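Local coordinates for protein thermospermine synthase (Medicago truncatula, PDB 6BQ6) that probably transfers an aminopropyl group from decarboxylated S-adenosylmethionine to spermidine, giving thermospermine and methylthioadenosine in plant polyamine biosynthesis, at residues S28-E32 with C42-N46; A95-H99 with K210-V215; L120-T124 with Q281-N287. One frame throughout, in Å; residues are numbered along the deposited sequence.

How the contacts relate
Contact 1 lies in the N-terminal beta hairpin, whereas contact 2 lies in the Rossmann-like domain and contact 3 ties the 120-124 loop of that domain to the end of helix 272-282. Between centres, contacts 1 and 2 are about 40 Å apart, on opposite sides of the chain's centre, and contacts 1 and 3 about 36 Å. Contacts 2 and 3 are neighbours, with centres about 15 Å apart, and are joined by Arg282, whose NH1 probably donates to His99 O over 2.7 Å. Leu96 also packs on His122. The bound thermospermine sits between contacts 1 and 2: the side chain of Tyr31 is about 7 Å from it and that of Val215 about 12 Å, while contact 3 lies away from the pocket.

Contact 1: S28-E32 with C42-N46; sequences SCWYE and CFALN
The N-terminal beta hairpin of the tetramerisation domain pairs strand 29-34 with strand 39-45, and residues 28-32 and 42-46 form part of its antiparallel ladder. Tyr31 and Phe43 are the hydrogen-bonded pair: Tyr31 N donates to Phe43 O over 2.8 Å, and Phe43 N returns a bond to Tyr31 O. Two residues along, past the non-hydrogen-bonded pair Trp30-Ala44, Leu45 N reaches Cys29 O over 2.9 Å. A water donates to both Cys29 O and Leu45 O, extending the pairing beyond this bond.

On the face carrying Trp30, Cys42 and Ala44, the indole lies back across the neighbouring strand. Its CG stands anti to the carbonyl carbon (chi1 -66°), which brings the six-membered ring over Ala44, whose CB makes a CH-pi contact 4.2 Å from the ring centroid. Cys42 CB touches Trp30 CE3 at 3.8 Å. On the other face Tyr31 and Phe43 lie side by side, CD2 to CD2 at 3.7 Å, with their ring planes 52° apart, and Leu45 CG packs against Tyr31 N at 3.6 Å.

Strands of two neighbouring subunits continue the ladder, and Arg40 of one of them makes a cation-pi contact with Trp30. Backbone bonds thus set the strand register, while largely apolar side chains line both faces of a hairpin built into the subunit interface; the charged exception is Glu32, salt-bridged to Arg40 of a further subunit.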
ATOM      1  N   SER B  28      -3.060  -5.779 -10.311  1.00 42.28           N
ATOM      2  CA  SER B  28      -3.861  -5.688  -9.116  1.00 38.31           C
ATOM      3  C   SER B  28      -3.195  -6.346  -7.912  1.00 33.63           C
ATOM      4  O   SER B  28      -3.557  -5.985  -6.805  1.00 29.42           O
ATOM      5  CB  SER B  28      -5.244  -6.311  -9.366  1.00 41.25           C
ATOM      6  OG  SER B  28      -5.164  -7.722  -9.545  1.00 43.96           O
ATOM      7  N   CYS B  29      -2.289  -7.319  -8.122  1.00 29.85           N
ATOM      8  CA  CYS B  29      -1.701  -8.082  -7.015  1.00 27.10           C
ATOM      9  C   CYS B  29      -0.236  -7.709  -6.806  1.00 26.20           C
ATOM     10  O   CYS B  29       0.533  -7.672  -7.760  1.00 25.65           O
ATOM     11  CB  CYS B  29      -1.820  -9.609  -7.233  1.00 27.03           C
ATOM     12  SG  CYS B  29      -3.574 -10.113  -7.225  1.00 31.82           S
ATOM     13  N   TRP B  30       0.115  -7.456  -5.541  1.00 24.52           N
ATOM     14  CA  TRP B  30       1.414  -6.911  -5.159  1.00 24.45           C
ATOM     15  C   TRP B  30       1.997  -7.663  -3.971  1.00 23.87           C
ATOM     16  O   TRP B  30       1.269  -7.985  -3.066  1.00 24.00           O
ATOM     17  CB  TRP B  30       1.262  -5.417  -4.792  1.00 24.51           C
ATOM     18  CG  TRP B  30       0.888  -4.594  -5.962  1.00 25.41           C
ATOM     19  CD1 TRP B  30      -0.356  -4.364  -6.419  1.00 28.20           C
ATOM     20  CD2 TRP B  30       1.778  -3.951  -6.877  1.00 26.79           C
ATOM     21  NE1 TRP B  30      -0.315  -3.600  -7.577  1.00 28.45           N
ATOM     22  CE2 TRP B  30       0.994  -3.362  -7.887  1.00 27.74           C
ATOM     23  CE3 TRP B  30       3.165  -3.844  -6.959  1.00 26.27           C
ATOM     24  CZ2 TRP B  30       1.555  -2.645  -8.941  1.00 28.82           C
ATOM     25  CZ3 TRP B  30       3.721  -3.139  -8.002  1.00 26.99           C
ATOM     26  CH2 TRP B  30       2.915  -2.535  -8.979  1.00 28.22           C
ATOM     27  N   TYR B  31       3.299  -7.929  -3.995  1.00 24.18           N
ATOM     28  CA  TYR B  31       4.073  -8.213  -2.807  1.00 25.40           C
ATOM     29  C   TYR B  31       4.644  -6.900  -2.273  1.00 25.69           C
ATOM     30  O   TYR B  31       5.280  -6.177  -3.006  1.00 24.98           O
ATOM     31  CB  TYR B  31       5.237  -9.158  -3.127  1.00 26.36           C
ATOM     32  CG  TYR B  31       6.252  -9.289  -2.007  1.00 28.36           C
ATOM     33  CD1 TYR B  31       5.909  -9.886  -0.819  1.00 28.78           C
ATOM     34  CD2 TYR B  31       7.554  -8.768  -2.128  1.00 31.23           C
ATOM     35  CE1 TYR B  31       6.799  -9.972   0.238  1.00 29.65           C
ATOM     36  CE2 TYR B  31       8.461  -8.886  -1.098  1.00 31.32           C
ATOM     37  CZ  TYR B  31       8.059  -9.486   0.098  1.00 31.78           C
ATOM     38  OH  TYR B  31       8.935  -9.598   1.169  1.00 32.10           O
ATOM     39  N   GLU B  32       4.518  -6.665  -0.977  1.00 26.72           N
ATOM     40  CA  GLU B  32       4.974  -5.441  -0.370  1.00 29.20           C
ATOM     41  C   GLU B  32       5.928  -5.784   0.753  1.00 29.19           C
ATOM     42  O   GLU B  32       5.678  -6.650   1.580  1.00 27.94           O
ATOM     43  CB  GLU B  32       3.755  -4.730   0.171  1.00 33.39           C
ATOM     44  CG  GLU B  32       4.018  -3.579   1.081  1.00 38.20           C
ATOM     45  CD  GLU B  32       2.692  -3.084   1.609  1.00 41.84           C
ATOM     46  OE1 GLU B  32       2.492  -3.277   2.840  1.00 39.36           O
ATOM     47  OE2 GLU B  32       1.853  -2.612   0.747  1.00 42.19           O
ATOM     48  N   CYS B  42       7.473  -2.480  -3.584  1.00 25.78           N
ATOM     49  CA  CYS B  42       6.382  -3.378  -3.978  1.00 26.12           C
ATOM     50  C   CYS B  42       6.590  -3.973  -5.367  1.00 24.51           C
ATOM     51  O   CYS B  42       6.958  -3.268  -6.291  1.00 24.59           O
ATOM     52  CB  CYS B  42       5.051  -2.670  -3.937  1.00 26.71           C
ATOM     53  SG  CYS B  42       4.876  -1.641  -2.433  1.00 32.05           S
ATOM     54  N   PHE B  43       6.420  -5.287  -5.463  1.00 24.62           N
ATOM     55  CA  PHE B  43       6.603  -6.017  -6.715  1.00 25.05           C
ATOM     56  C   PHE B  43       5.262  -6.558  -7.173  1.00 24.44           C
ATOM     57  O   PHE B  43       4.555  -7.206  -6.398  1.00 23.75           O
ATOM     58  CB  PHE B  43       7.509  -7.251  -6.529  1.00 26.53           C
ATOM     59  CG  PHE B  43       8.775  -7.008  -5.834  1.00 27.19           C
ATOM     60  CD1 PHE B  43       9.382  -5.760  -5.796  1.00 28.26           C
ATOM     61  CD2 PHE B  43       9.449  -8.087  -5.266  1.00 29.40           C
ATOM     62  CE1 PHE B  43      10.597  -5.607  -5.177  1.00 29.67           C
ATOM     63  CE2 PHE B  43      10.654  -7.910  -4.638  1.00 29.85           C
ATOM     64  CZ  PHE B  43      11.226  -6.686  -4.582  1.00 29.19           C
ATOM     65  N   ALA B  44       4.925  -6.378  -8.448  1.00 25.47           N
ATOM     66  CA  ALA B  44       3.693  -6.980  -8.953  1.00 25.96           C
ATOM     67  C   ALA B  44       3.897  -8.504  -8.949  1.00 24.67           C
ATOM     68  O   ALA B  44       5.011  -9.000  -9.176  1.00 24.30           O
ATOM     69  CB  ALA B  44       3.382  -6.513 -10.338  1.00 27.98           C
ATOM     70  N   LEU B  45       2.819  -9.201  -8.644  1.00 24.69           N
ATOM     71  CA  LEU B  45       2.810 -10.631  -8.417  1.00 26.48           C
ATOM     72  C   LEU B  45       2.096 -11.387  -9.537  1.00 27.89           C
ATOM     73  O   LEU B  45       0.958 -11.053  -9.885  1.00 27.25           O
ATOM     74  CB  LEU B  45       2.062 -10.927  -7.148  1.00 29.09           C
ATOM     75  CG  LEU B  45       2.669 -10.980  -5.786  1.00 31.21           C
ATOM     76  CD1 LEU B  45       1.591 -11.257  -4.754  1.00 31.77           C
ATOM     77  CD2 LEU B  45       3.652 -12.117  -5.747  1.00 32.97           C
ATOM     78  N   ASN B  46       2.732 -12.444 -10.025  1.00 27.47           N
ATOM     79  CA  ASN B  46       2.065 -13.442 -10.894  1.00 29.22           C
ATOM     80  C   ASN B  46       1.345 -14.474 -10.018  1.00 28.80           C
ATOM     81  O   ASN B  46       0.165 -14.802 -10.228  1.00 30.44           O
ATOM     82  CB  ASN B  46       3.085 -14.176 -11.769  1.00 30.86           C
ATOM     83  CG  ASN B  46       3.652 -13.318 -12.896  1.00 31.76           C
ATOM     84  OD1 ASN B  46       2.917 -12.612 -13.573  1.00 34.02           O
ATOM     85  ND2 ASN B  46       4.961 -13.430 -13.143  1.00 32.71           N
TER
HETATM   86  O   HOH W   1      -0.214  -8.234 -10.569  1.00 38.91           O

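Contact 2: A95-H99 with K210-V215; sequences ALLHH and KGGIFV
Ala95, near the C-terminal end of helix 84-98, turns its methyl toward strand 212-220, where CB meets Val215 CG1 at 3.7 Å and Ile213 CG2 at 4.0 Å. Its carbonyl also faces the strand, with Ala95 O 3.3 Å from Ile213 CD1. Ile213 places CG1 anti to its carbonyl carbon (chi1 -62°) and, with chi2 extended (172°), fits CD1 against the last turn of the helix.

At His98 only the root of the side chain takes part: CB touches Ile213 CD1 at 3.8 Å, while the imidazole swings off the strand, where ND1 bonds to Pro94 O. His99 follows where the chain leaves the helix. Its backbone N is 3.6 Å from Ile213 CD1, and that methyl lies at the edge of its ring. The imidazole extends past Ile213 to the turn at Gly211, bringing CD2 to 3.1 Å from Gly211 O. Its NE2 engages a water at 2.7 Å, in the plane of the ring, and this water donates to Lys210 O, bridging histidine and turn. At the other ring nitrogen, ND1, a hydrogen bond to Met101 N helps fix the ring's rotation.

Val177 of strand 175-181 and Leu262 of strand 256-264 also touch Ala95, so the helix end rests on three adjacent strands. Such packing of a helix across the central mixed sheet, mostly parallel with an antiparallel edge, is characteristic of the Rossmann-like methyltransferase fold shared by aminopropyltransferases.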
ATOM      1  N   ALA B  95      36.362 -14.301  -1.374  1.00 19.95           N
ATOM      2  CA  ALA B  95      37.055 -15.091  -0.353  1.00 20.95           C
ATOM      3  C   ALA B  95      37.846 -16.226  -0.931  1.00 20.54           C
ATOM      4  O   ALA B  95      39.051 -16.370  -0.679  1.00 21.47           O
ATOM      5  CB  ALA B  95      36.085 -15.598   0.691  1.00 20.31           C
ATOM      6  N   LEU B  96      37.215 -17.044  -1.759  1.00 20.77           N
ATOM      7  CA  LEU B  96      37.923 -18.253  -2.246  1.00 21.06           C
ATOM      8  C   LEU B  96      39.065 -17.874  -3.192  1.00 21.15           C
ATOM      9  O   LEU B  96      40.138 -18.490  -3.193  1.00 21.05           O
ATOM     10  CB  LEU B  96      37.005 -19.235  -2.903  1.00 21.35           C
ATOM     11  CG  LEU B  96      36.354 -20.243  -1.936  1.00 21.57           C
ATOM     12  CD1 LEU B  96      35.392 -19.593  -0.952  1.00 20.92           C
ATOM     13  CD2 LEU B  96      35.691 -21.349  -2.721  1.00 21.84           C
ATOM     14  N   LEU B  97      38.859 -16.823  -3.985  1.00 20.40           N
ATOM     15  CA  LEU B  97      39.893 -16.408  -4.895  1.00 21.31           C
ATOM     16  C   LEU B  97      41.130 -15.819  -4.216  1.00 21.84           C
ATOM     17  O   LEU B  97      42.208 -15.894  -4.765  1.00 24.33           O
ATOM     18  CB  LEU B  97      39.332 -15.409  -5.936  1.00 20.97           C
ATOM     19  CG  LEU B  97      38.298 -15.987  -6.887  1.00 21.12           C
ATOM     20  CD1 LEU B  97      37.546 -14.893  -7.614  1.00 20.70           C
ATOM     21  CD2 LEU B  97      38.960 -16.944  -7.896  1.00 22.23           C
ATOM     22  N   HIS B  98      40.982 -15.208  -3.056  1.00 21.76           N
ATOM     23  CA  HIS B  98      42.085 -14.671  -2.340  1.00 22.51           C
ATOM     24  C   HIS B  98      42.846 -15.762  -1.620  1.00 23.55           C
ATOM     25  O   HIS B  98      43.995 -15.515  -1.224  1.00 25.91           O
ATOM     26  CB  HIS B  98      41.647 -13.607  -1.359  1.00 22.62           C
ATOM     27  CG  HIS B  98      41.396 -12.251  -1.987  1.00 22.17           C
ATOM     28  ND1 HIS B  98      40.241 -11.938  -2.643  1.00 22.25           N
ATOM     29  CD2 HIS B  98      42.183 -11.150  -2.072  1.00 23.29           C
ATOM     30  CE1 HIS B  98      40.310 -10.701  -3.110  1.00 23.46           C
ATOM     31  NE2 HIS B  98      41.471 -10.187  -2.753  1.00 23.32           N
ATOM     32  N   HIS B  99      42.223 -16.929  -1.478  1.00 21.86           N
ATOM     33  CA  HIS B  99      42.865 -18.070  -0.848  1.00 24.21           C
ATOM     34  C   HIS B  99      43.773 -18.793  -1.845  1.00 25.50           C
ATOM     35  O   HIS B  99      43.449 -18.896  -3.039  1.00 25.98           O
ATOM     36  CB  HIS B  99      41.797 -19.028  -0.356  1.00 23.68           C
ATOM     37  CG  HIS B  99      42.317 -19.958   0.677  1.00 23.76           C
ATOM     38  ND1 HIS B  99      43.028 -21.083   0.343  1.00 24.09           N
ATOM     39  CD2 HIS B  99      42.304 -19.896   2.029  1.00 23.86           C
ATOM     40  CE1 HIS B  99      43.421 -21.696   1.445  1.00 23.89           C
ATOM     41  NE2 HIS B  99      43.010 -20.991   2.488  1.00 24.39           N
ATOM     42  N   LYS B 210      45.575 -22.424   8.368  1.00 23.74           N
ATOM     43  CA  LYS B 210      46.600 -21.444   8.016  1.00 24.45           C
ATOM     44  C   LYS B 210      46.211 -20.777   6.699  1.00 24.13           C
ATOM     45  O   LYS B 210      45.913 -21.457   5.738  1.00 23.33           O
ATOM     46  CB  LYS B 210      47.943 -22.149   7.846  1.00 25.64           C
ATOM     47  CG  LYS B 210      49.078 -21.323   7.283  1.00 27.82           C
ATOM     48  CD  LYS B 210      49.359 -20.073   8.084  1.00 28.85           C
ATOM     49  CE  LYS B 210      50.458 -19.260   7.364  1.00 29.07           C
ATOM     50  NZ  LYS B 210      50.867 -18.177   8.239  1.00 29.51           N
ATOM     51  N   GLY B 211      46.205 -19.451   6.650  1.00 24.69           N
ATOM     52  CA  GLY B 211      45.765 -18.771   5.439  1.00 24.76           C
ATOM     53  C   GLY B 211      44.243 -18.642   5.329  1.00 22.95           C
ATOM     54  O   GLY B 211      43.723 -18.234   4.269  1.00 23.79           O
ATOM     55  N   GLY B 212      43.527 -18.986   6.406  1.00 22.34           N
ATOM     56  CA  GLY B 212      42.079 -19.087   6.339  1.00 20.83           C
ATOM     57  C   GLY B 212      41.466 -17.742   6.138  1.00 20.79           C
ATOM     58  O   GLY B 212      42.036 -16.743   6.597  1.00 20.96           O
ATOM     59  N   ILE B 213      40.310 -17.722   5.474  1.00 19.88           N
ATOM     60  CA  ILE B 213      39.621 -16.457   5.202  1.00 19.90           C
ATOM     61  C   ILE B 213      38.200 -16.604   5.710  1.00 19.13           C
ATOM     62  O   ILE B 213      37.566 -17.617   5.451  1.00 19.69           O
ATOM     63  CB  ILE B 213      39.633 -16.087   3.717  1.00 20.49           C
ATOM     64  CG1 ILE B 213      41.087 -15.882   3.227  1.00 21.57           C
ATOM     65  CG2 ILE B 213      38.796 -14.803   3.520  1.00 20.49           C
ATOM     66  CD1 ILE B 213      41.258 -15.706   1.743  1.00 21.97           C
ATOM     67  N   PHE B 214      37.725 -15.622   6.468  1.00 18.61           N
ATOM     68  CA  PHE B 214      36.335 -15.532   6.871  1.00 18.12           C
ATOM     69  C   PHE B 214      35.678 -14.494   5.915  1.00 17.61           C
ATOM     70  O   PHE B 214      36.274 -13.434   5.632  1.00 18.97           O
ATOM     71  CB  PHE B 214      36.223 -15.080   8.319  1.00 18.88           C
ATOM     72  CG  PHE B 214      34.802 -14.890   8.794  1.00 18.90           C
ATOM     73  CD1 PHE B 214      33.878 -15.953   8.790  1.00 19.13           C
ATOM     74  CD2 PHE B 214      34.350 -13.602   9.228  1.00 19.96           C
ATOM     75  CE1 PHE B 214      32.565 -15.778   9.220  1.00 19.09           C
ATOM     76  CE2 PHE B 214      33.030 -13.446   9.632  1.00 19.70           C
ATOM     77  CZ  PHE B 214      32.135 -14.519   9.654  1.00 19.35           C
ATOM     78  N   VAL B 215      34.449 -14.771   5.522  1.00 17.07           N
ATOM     79  CA  VAL B 215      33.619 -13.746   4.860  1.00 17.03           C
ATOM     80  C   VAL B 215      32.221 -13.830   5.475  1.00 17.35           C
ATOM     81  O   VAL B 215      31.694 -14.927   5.720  1.00 16.85           O
ATOM     82  CB  VAL B 215      33.575 -13.884   3.322  1.00 16.66           C
ATOM     83  CG1 VAL B 215      33.085 -15.256   2.890  1.00 17.23           C
ATOM     84  CG2 VAL B 215      32.738 -12.774   2.681  1.00 17.61           C
TER
HETATM   85  O   HOH W   2      43.353 -22.070   4.913  1.00 25.44           O

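Contact 3: L120-T124 with Q281-N287; sequences LRHKT and QRIIEEN
Arg121 NE and NH2 both donate to Ile284 O, at 3.1 and 3.0 Å, the oxygen lying close to the guanidinium plane. The bond from NE runs nearly along the C=O axis, while NH2 comes in tilted 25° from the carbonyl plane. Weaker bonds from NH1 and NH2 converge on Asn287 OD1, and NH2 has a further weak bond to Glu285 O. Outside the two segments, Glu118 forms a salt bridge with NH1. A bend at chi3 (57°) turns the guanidinium so that its edge meets Ile284 O and Asn287 OD1.

Two backbone bonds flank the single bridge between His122 and Ile283: Ile284 N to Arg121 O over 2.9 Å, and Lys123 N to Arg282 O over 2.8 Å. A water links His122 ND1, Thr124 OG1 and Arg282 NH2, while His93 holds the other imidazole nitrogen; Thr124 OG1 also bonds to Pro102 O, and Arg282 NH1 to His99 O.

Ile283 packs in two directions. Its CG2 lies over one face of the Arg121 guanidinium, 3.4 Å from NH2, and its CG1 makes a CH-pi contact with the face of the His122 ring, 3.7 Å from the centroid. Farther out, Lys123 CG meets Ile284 CG1 at 3.7 Å.

Replacing Arg121 with an alanine would probably leave Ile284 O and Asn287 OD1 without these donors, Glu118 without its cationic mate, and the 284-287 loop freer to move. One side chain thus gathers several acceptors of the chain leaving helix 272-282, fastening it to the loop before strand 127-132.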
ATOM      1  N   LEU B 120      30.712 -24.667  -4.896  1.00 20.23           N
ATOM      2  CA  LEU B 120      30.960 -25.922  -5.651  1.00 21.61           C
ATOM      3  C   LEU B 120      31.411 -25.702  -7.098  1.00 22.45           C
ATOM      4  O   LEU B 120      31.855 -26.622  -7.759  1.00 22.97           O
ATOM      5  CB  LEU B 120      29.700 -26.787  -5.607  1.00 22.35           C
ATOM      6  CG  LEU B 120      29.437 -27.338  -4.180  1.00 22.67           C
ATOM      7  CD1 LEU B 120      28.004 -27.822  -4.102  1.00 23.49           C
ATOM      8  CD2 LEU B 120      30.348 -28.479  -3.732  1.00 22.85           C
ATOM      9  N   ARG B 121      31.285 -24.486  -7.610  1.00 21.04           N
ATOM     10  CA  ARG B 121      31.907 -24.108  -8.874  1.00 22.44           C
ATOM     11  C   ARG B 121      33.418 -24.090  -8.824  1.00 22.66           C
ATOM     12  O   ARG B 121      34.039 -24.098  -9.863  1.00 25.92           O
ATOM     13  CB  ARG B 121      31.376 -22.763  -9.386  1.00 22.50           C
ATOM     14  CG  ARG B 121      29.886 -22.824  -9.708  1.00 23.17           C
ATOM     15  CD  ARG B 121      29.328 -21.467 -10.154  1.00 23.94           C
ATOM     16  NE  ARG B 121      30.041 -20.945 -11.314  1.00 24.19           N
ATOM     17  CZ  ARG B 121      30.267 -19.655 -11.587  1.00 25.62           C
ATOM     18  NH1 ARG B 121      29.886 -18.688 -10.783  1.00 24.31           N
ATOM     19  NH2 ARG B 121      30.937 -19.340 -12.663  1.00 26.06           N
ATOM     20  N   HIS B 122      34.016 -24.008  -7.633  1.00 22.33           N
ATOM     21  CA  HIS B 122      35.453 -24.012  -7.499  1.00 22.78           C
ATOM     22  C   HIS B 122      36.012 -25.400  -7.586  1.00 23.75           C
ATOM     23  O   HIS B 122      35.723 -26.237  -6.753  1.00 23.27           O
ATOM     24  CB  HIS B 122      35.827 -23.354  -6.185  1.00 22.68           C
ATOM     25  CG  HIS B 122      35.704 -21.869  -6.230  1.00 21.40           C
ATOM     26  ND1 HIS B 122      36.803 -21.046  -6.275  1.00 21.31           N
ATOM     27  CD2 HIS B 122      34.616 -21.058  -6.192  1.00 21.35           C
ATOM     28  CE1 HIS B 122      36.406 -19.782  -6.296  1.00 22.10           C
ATOM     29  NE2 HIS B 122      35.086 -19.766  -6.257  1.00 20.77           N
ATOM     30  N   LYS B 123      36.892 -25.634  -8.565  1.00 25.81           N
ATOM     31  CA  LYS B 123      37.479 -26.972  -8.691  1.00 26.27           C
ATOM     32  C   LYS B 123      38.399 -27.388  -7.564  1.00 26.28           C
ATOM     33  O   LYS B 123      38.608 -28.589  -7.387  1.00 27.10           O
ATOM     34  CB  LYS B 123      38.192 -27.114 -10.053  1.00 29.09           C
ATOM     35  CG  LYS B 123      37.188 -27.117 -11.158  1.00 30.66           C
ATOM     36  CD  LYS B 123      37.844 -27.061 -12.531  1.00 34.47           C
ATOM     37  CE  LYS B 123      38.437 -25.696 -12.834  1.00 35.69           C
ATOM     38  NZ  LYS B 123      38.799 -25.580 -14.298  1.00 37.69           N
ATOM     39  N   THR B 124      38.941 -26.425  -6.804  1.00 24.63           N
ATOM     40  CA  THR B 124      39.787 -26.752  -5.661  1.00 24.45           C
ATOM     41  C   THR B 124      39.031 -27.425  -4.511  1.00 23.76           C
ATOM     42  O   THR B 124      39.614 -28.138  -3.664  1.00 22.64           O
ATOM     43  CB  THR B 124      40.510 -25.477  -5.130  1.00 24.85           C
ATOM     44  OG1 THR B 124      39.544 -24.503  -4.711  1.00 24.12           O
ATOM     45  CG2 THR B 124      41.348 -24.830  -6.219  1.00 25.87           C
ATOM     46  N   GLN B 281      41.226 -20.028 -13.998  1.00 29.98           N
ATOM     47  CA  GLN B 281      41.848 -21.306 -13.660  1.00 33.12           C
ATOM     48  C   GLN B 281      40.948 -22.174 -12.795  1.00 33.79           C
ATOM     49  O   GLN B 281      40.905 -23.388 -12.960  1.00 35.39           O
ATOM     50  CB  GLN B 281      43.214 -21.102 -12.969  1.00 35.55           C
ATOM     51  CG  GLN B 281      44.000 -22.407 -12.760  1.00 39.61           C
ATOM     52  CD  GLN B 281      44.420 -23.051 -14.081  1.00 43.00           C
ATOM     53  OE1 GLN B 281      45.199 -22.457 -14.835  1.00 49.45           O
ATOM     54  NE2 GLN B 281      43.862 -24.235 -14.407  1.00 43.48           N
ATOM     55  N   ARG B 282      40.234 -21.556 -11.849  1.00 31.34           N
ATOM     56  CA  ARG B 282      39.639 -22.297 -10.749  1.00 31.47           C
ATOM     57  C   ARG B 282      38.137 -22.479 -10.764  1.00 30.71           C
ATOM     58  O   ARG B 282      37.616 -23.442 -10.218  1.00 30.40           O
ATOM     59  CB  ARG B 282      39.967 -21.610  -9.453  1.00 31.50           C
ATOM     60  CG  ARG B 282      41.419 -21.559  -9.109  1.00 33.10           C
ATOM     61  CD  ARG B 282      41.405 -20.998  -7.731  1.00 33.46           C
ATOM     62  NE  ARG B 282      42.618 -20.427  -7.274  1.00 34.49           N
ATOM     63  CZ  ARG B 282      42.751 -19.899  -6.056  1.00 35.10           C
ATOM     64  NH1 ARG B 282      43.880 -19.337  -5.680  1.00 36.60           N
ATOM     65  NH2 ARG B 282      41.716 -19.900  -5.221  1.00 32.60           N
ATOM     66  N   ILE B 283      37.434 -21.555 -11.403  1.00 27.61           N
ATOM     67  CA  ILE B 283      35.991 -21.585 -11.346  1.00 27.85           C
ATOM     68  C   ILE B 283      35.431 -22.138 -12.647  1.00 28.72           C
ATOM     69  O   ILE B 283      35.812 -21.688 -13.751  1.00 29.97           O
ATOM     70  CB  ILE B 283      35.429 -20.179 -11.123  1.00 27.44           C
ATOM     71  CG1 ILE B 283      35.904 -19.619  -9.784  1.00 26.97           C
ATOM     72  CG2 ILE B 283      33.908 -20.231 -11.243  1.00 27.43           C
ATOM     73  CD1 ILE B 283      35.439 -18.169  -9.541  1.00 26.30           C
ATOM     74  N   ILE B 284      34.534 -23.090 -12.509  1.00 30.13           N
ATOM     75  CA  ILE B 284      33.766 -23.696 -13.624  1.00 32.67           C
ATOM     76  C   ILE B 284      32.775 -22.673 -14.183  1.00 34.27           C
ATOM     77  O   ILE B 284      32.026 -22.049 -13.421  1.00 34.20           O
ATOM     78  CB  ILE B 284      32.997 -24.947 -13.126  1.00 34.48           C
ATOM     79  CG1 ILE B 284      33.986 -26.018 -12.653  1.00 36.21           C
ATOM     80  CG2 ILE B 284      32.079 -25.539 -14.201  1.00 35.17           C
ATOM     81  CD1 ILE B 284      33.309 -27.174 -11.917  1.00 38.09           C
ATOM     82  N   GLU B 285      32.776 -22.491 -15.507  1.00 36.93           N
ATOM     83  CA  GLU B 285      31.938 -21.478 -16.176  1.00 37.45           C
ATOM     84  C   GLU B 285      32.282 -20.025 -15.788  1.00 35.39           C
ATOM     85  O   GLU B 285      33.041 -19.744 -14.858  1.00 33.00           O
ATOM     86  CB  GLU B 285      30.448 -21.748 -15.969  1.00 42.18           C
ATOM     87  CG  GLU B 285      29.966 -23.041 -16.594  1.00 49.12           C
ATOM     88  CD  GLU B 285      28.461 -23.064 -16.803  1.00 55.76           C
ATOM     89  OE1 GLU B 285      27.774 -23.712 -15.975  1.00 63.14           O
ATOM     90  OE2 GLU B 285      27.967 -22.432 -17.781  1.00 58.18           O
ATOM     91  N   GLU B 286      31.734 -19.105 -16.569  1.00 34.09           N
ATOM     92  CA  GLU B 286      31.973 -17.683 -16.392  1.00 34.21           C
ATOM     93  C   GLU B 286      31.053 -17.173 -15.310  1.00 29.50           C
ATOM     94  O   GLU B 286      29.879 -17.475 -15.325  1.00 28.58           O
ATOM     95  CB  GLU B 286      31.630 -16.924 -17.670  1.00 37.51           C
ATOM     96  CG  GLU B 286      32.778 -16.837 -18.649  1.00 42.94           C
ATOM     97  CD  GLU B 286      33.529 -15.524 -18.460  1.00 49.29           C
ATOM     98  OE1 GLU B 286      34.592 -15.583 -17.788  1.00 54.18           O
ATOM     99  OE2 GLU B 286      33.034 -14.442 -18.943  1.00 48.38           O
ATOM    100  N   ASN B 287      31.591 -16.364 -14.415  1.00 27.73           N
ATOM    101  CA  ASN B 287      30.751 -15.578 -13.498  1.00 26.48           C
ATOM    102  C   ASN B 287      29.893 -14.608 -14.288  1.00 27.46           C
ATOM    103  O   ASN B 287      30.296 -14.138 -15.358  1.00 28.61           O
ATOM    104  CB  ASN B 287      31.619 -14.784 -12.528  1.00 26.69           C
ATOM    105  CG  ASN B 287      32.259 -15.653 -11.466  1.00 26.76           C
ATOM    106  OD1 ASN B 287      31.880 -16.789 -11.278  1.00 27.69           O
ATOM    107  ND2 ASN B 287      33.201 -15.096 -10.729  1.00 27.22           N
TER
HETATM  108  O   HOH W   3      39.371 -21.794  -5.599  1.00 23.87           O